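PDB 4ZTK: cell division protein FtsI/penicillin binding protein 2 from Legionella pneumophila subsp. pneumophila ATCC 43290, which probably cross-links peptidoglycan during cell division as a D,D-transpeptidase of the penicillin-binding protein family. Local coordinates for residues R74-G79 against E190-S195. Residues are numbered along the deposited sequence; the frame is centred on the assembly and turned at random.
Sequences RIFSPG and ESLIKS
In the transpeptidase fold of penicillin-binding proteins, the loop that leads into a probable SxxK motif (S80 to K83, at the start of helix 83-92) packs here on helix 189-200 through F76, P78 and L192. All three are buried, and the contact is wholly apolar, with no hydrogen bond between the segments. With chi1 at -175°, L192 CG stands opposite the backbone N, and the branch at CG (chi2 56°) sends one methyl to each of the two loop residues. CD2 goes to the phenylalanine, 4.2 Å from F76 CE2, approaching the ring obliquely, and the two side chains cross at about a right angle. F76 also lies on L260 and L262 of strand 259-267, while W71 meets its ring edge-to-face. L192 also touches L277 of strand 274-281 and T81 of the probable SxxK sequence, so the leucine lies between the central sheet and the loop; T81 OG1 in turn is hydrogen-bonded to P78 O. The CB of P78 points toward the helix, and two residues before S80 it meets the other leucine methyl, with P78 CB 4.2 Å from L192 CD1.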
ATOM      1  N   ARG A  74     -14.870  -0.277  -4.370  1.00 41.01           N
ATOM      2  CA  ARG A  74     -14.604  -1.664  -3.972  1.00 39.08           C
ATOM      3  C   ARG A  74     -13.840  -1.808  -2.649  1.00 36.21           C
ATOM      4  O   ARG A  74     -12.845  -1.125  -2.411  1.00 35.57           O
ATOM      5  CB  ARG A  74     -13.874  -2.407  -5.097  1.00 41.74           C
ATOM      6  CG  ARG A  74     -13.567  -3.865  -4.813  1.00 43.63           C
ATOM      7  CD  ARG A  74     -13.216  -4.581  -6.109  1.00 49.64           C
ATOM      8  NE  ARG A  74     -12.696  -5.926  -5.886  1.00 47.72           N
ATOM      9  CZ  ARG A  74     -12.347  -6.761  -6.860  1.00 46.20           C
ATOM     10  NH1 ARG A  74     -12.464  -6.389  -8.128  1.00 37.26           N
ATOM     11  NH2 ARG A  74     -11.883  -7.968  -6.568  1.00 49.34           N
ATOM     12  N   ILE A  75     -14.316  -2.710  -1.797  1.00 38.45           N
ATOM     13  CA  ILE A  75     -13.710  -2.945  -0.492  1.00 38.44           C
ATOM     14  C   ILE A  75     -12.821  -4.178  -0.530  1.00 38.57           C
ATOM     15  O   ILE A  75     -13.236  -5.241  -0.984  1.00 41.45           O
ATOM     16  CB  ILE A  75     -14.782  -3.149   0.600  1.00 41.16           C
ATOM     17  CG1 ILE A  75     -15.654  -1.899   0.740  1.00 45.63           C
ATOM     18  CG2 ILE A  75     -14.129  -3.512   1.936  1.00 38.37           C
ATOM     19  CD1 ILE A  75     -16.730  -2.019   1.810  1.00 48.97           C
ATOM     20  N   PHE A  76     -11.594  -4.035  -0.044  1.00 36.41           N
ATOM     21  CA  PHE A  76     -10.654  -5.143  -0.063  1.00 36.05           C
ATOM     22  C   PHE A  76      -9.756  -5.133   1.166  1.00 35.46           C
ATOM     23  O   PHE A  76      -9.816  -4.219   1.988  1.00 37.38           O
ATOM     24  CB  PHE A  76      -9.823  -5.130  -1.358  1.00 30.76           C
ATOM     25  CG  PHE A  76      -8.964  -3.901  -1.528  1.00 32.00           C
ATOM     26  CD1 PHE A  76      -9.515  -2.702  -1.953  1.00 35.31           C
ATOM     27  CD2 PHE A  76      -7.603  -3.951  -1.279  1.00 30.37           C
ATOM     28  CE1 PHE A  76      -8.729  -1.575  -2.110  1.00 32.23           C
ATOM     29  CE2 PHE A  76      -6.810  -2.824  -1.436  1.00 31.66           C
ATOM     30  CZ  PHE A  76      -7.376  -1.637  -1.853  1.00 30.52           C
ATOM     31  N   SER A  77      -8.945  -6.173   1.300  1.00 35.43           N
ATOM     32  CA  SER A  77      -7.981  -6.255   2.384  1.00 33.49           C
ATOM     33  C   SER A  77      -6.631  -5.757   1.879  1.00 31.75           C
ATOM     34  O   SER A  77      -6.268  -6.014   0.732  1.00 32.09           O
ATOM     35  CB  SER A  77      -7.884  -7.694   2.888  1.00 41.16           C
ATOM     36  OG  SER A  77      -6.695  -7.884   3.630  1.00 45.94           O
ATOM     37  N   PRO A  78      -5.894  -5.019   2.726  1.00 30.75           N
ATOM     38  CA  PRO A  78      -4.633  -4.401   2.308  1.00 28.88           C
ATOM     39  C   PRO A  78      -3.470  -5.386   2.317  1.00 30.97           C
ATOM     40  O   PRO A  78      -2.425  -5.099   1.732  1.00 26.49           O
ATOM     41  CB  PRO A  78      -4.413  -3.325   3.372  1.00 24.94           C
ATOM     42  CG  PRO A  78      -5.033  -3.915   4.602  1.00 31.19           C
ATOM     43  CD  PRO A  78      -6.250  -4.659   4.109  1.00 28.47           C
ATOM     44  N   GLY A  79      -3.656  -6.529   2.970  1.00 28.81           N
ATOM     45  CA  GLY A  79      -2.595  -7.509   3.104  1.00 22.51           C
ATOM     46  C   GLY A  79      -1.363  -6.887   3.731  1.00 25.62           C
ATOM     47  O   GLY A  79      -1.474  -6.043   4.626  1.00 24.70           O
ATOM     48  N   GLU A 190      -8.943   4.600  -2.058  1.00 29.36           N
ATOM     49  CA  GLU A 190      -8.875   5.937  -1.472  1.00 31.05           C
ATOM     50  C   GLU A 190      -8.363   5.958  -0.028  1.00 34.61           C
ATOM     51  O   GLU A 190      -7.519   6.781   0.323  1.00 33.12           O
ATOM     52  CB  GLU A 190     -10.241   6.625  -1.546  1.00 34.57           C
ATOM     53  CG  GLU A 190     -10.233   8.069  -1.054  1.00 39.74           C
ATOM     54  CD  GLU A 190     -11.559   8.784  -1.282  1.00 58.47           C
ATOM     55  OE1 GLU A 190     -11.541  10.005  -1.550  1.00 62.19           O
ATOM     56  OE2 GLU A 190     -12.618   8.127  -1.188  1.00 61.33           O
ATOM     57  N   SER A 191      -8.875   5.070   0.817  1.00 33.47           N
ATOM     58  CA  SER A 191      -8.485   5.104   2.223  1.00 30.34           C
ATOM     59  C   SER A 191      -7.050   4.617   2.384  1.00 25.85           C
ATOM     60  O   SER A 191      -6.289   5.157   3.186  1.00 30.26           O
ATOM     61  CB  SER A 191      -9.444   4.284   3.093  1.00 30.05           C
ATOM     62  OG  SER A 191      -9.207   2.891   2.963  1.00 29.92           O
ATOM     63  N   LEU A 192      -6.672   3.611   1.602  1.00 26.39           N
ATOM     64  CA  LEU A 192      -5.333   3.040   1.709  1.00 23.99           C
ATOM     65  C   LEU A 192      -4.248   4.023   1.265  1.00 33.95           C
ATOM     66  O   LEU A 192      -3.228   4.180   1.942  1.00 29.21           O
ATOM     67  CB  LEU A 192      -5.229   1.724   0.931  1.00 25.75           C
ATOM     68  CG  LEU A 192      -3.901   0.971   1.084  1.00 27.75           C
ATOM     69  CD1 LEU A 192      -3.576   0.691   2.562  1.00 25.81           C
ATOM     70  CD2 LEU A 192      -3.903  -0.328   0.275  1.00 24.31           C
ATOM     71  N   ILE A 193      -4.467   4.695   0.138  1.00 30.57           N
ATOM     72  CA  ILE A 193      -3.470   5.639  -0.352  1.00 27.69           C
ATOM     73  C   ILE A 193      -3.384   6.863   0.564  1.00 26.37           C
ATOM     74  O   ILE A 193      -2.320   7.473   0.710  1.00 24.87           O
ATOM     75  CB  ILE A 193      -3.708   6.038  -1.839  1.00 26.73           C
ATOM     76  CG1 ILE A 193      -2.456   6.702  -2.426  1.00 30.22           C
ATOM     77  CG2 ILE A 193      -4.934   6.937  -1.983  1.00 23.46           C
ATOM     78  CD1 ILE A 193      -2.557   7.023  -3.918  1.00 28.38           C
ATOM     79  N   LYS A 194      -4.496   7.208   1.207  1.00 23.21           N
ATOM     80  CA  LYS A 194      -4.486   8.323   2.148  1.00 28.73           C
ATOM     81  C   LYS A 194      -3.669   7.975   3.392  1.00 31.99           C
ATOM     82  O   LYS A 194      -2.991   8.834   3.960  1.00 33.47           O
ATOM     83  CB  LYS A 194      -5.912   8.753   2.518  1.00 31.80           C
ATOM     84  CG  LYS A 194      -6.597   9.592   1.437  1.00 34.15           C
ATOM     85  CD  LYS A 194      -8.026   9.953   1.823  1.00 37.31           C
ATOM     86  CE  LYS A 194      -8.696  10.799   0.747  1.00 42.66           C
ATOM     87  NZ  LYS A 194      -8.160  12.191   0.688  1.00 44.57           N
ATOM     88  N   SER A 195      -3.724   6.712   3.803  1.00 25.29           N
ATOM     89  CA  SER A 195      -2.903   6.248   4.913  1.00 26.29           C
ATOM     90  C   SER A 195      -1.420   6.343   4.557  1.00 28.39           C
ATOM     91  O   SER A 195      -0.605   6.788   5.367  1.00 24.35           O
ATOM     92  CB  SER A 195      -3.277   4.816   5.300  1.00 24.62           C
ATOM     93  OG  SER A 195      -4.617   4.775   5.769  1.00 31.45           O
TER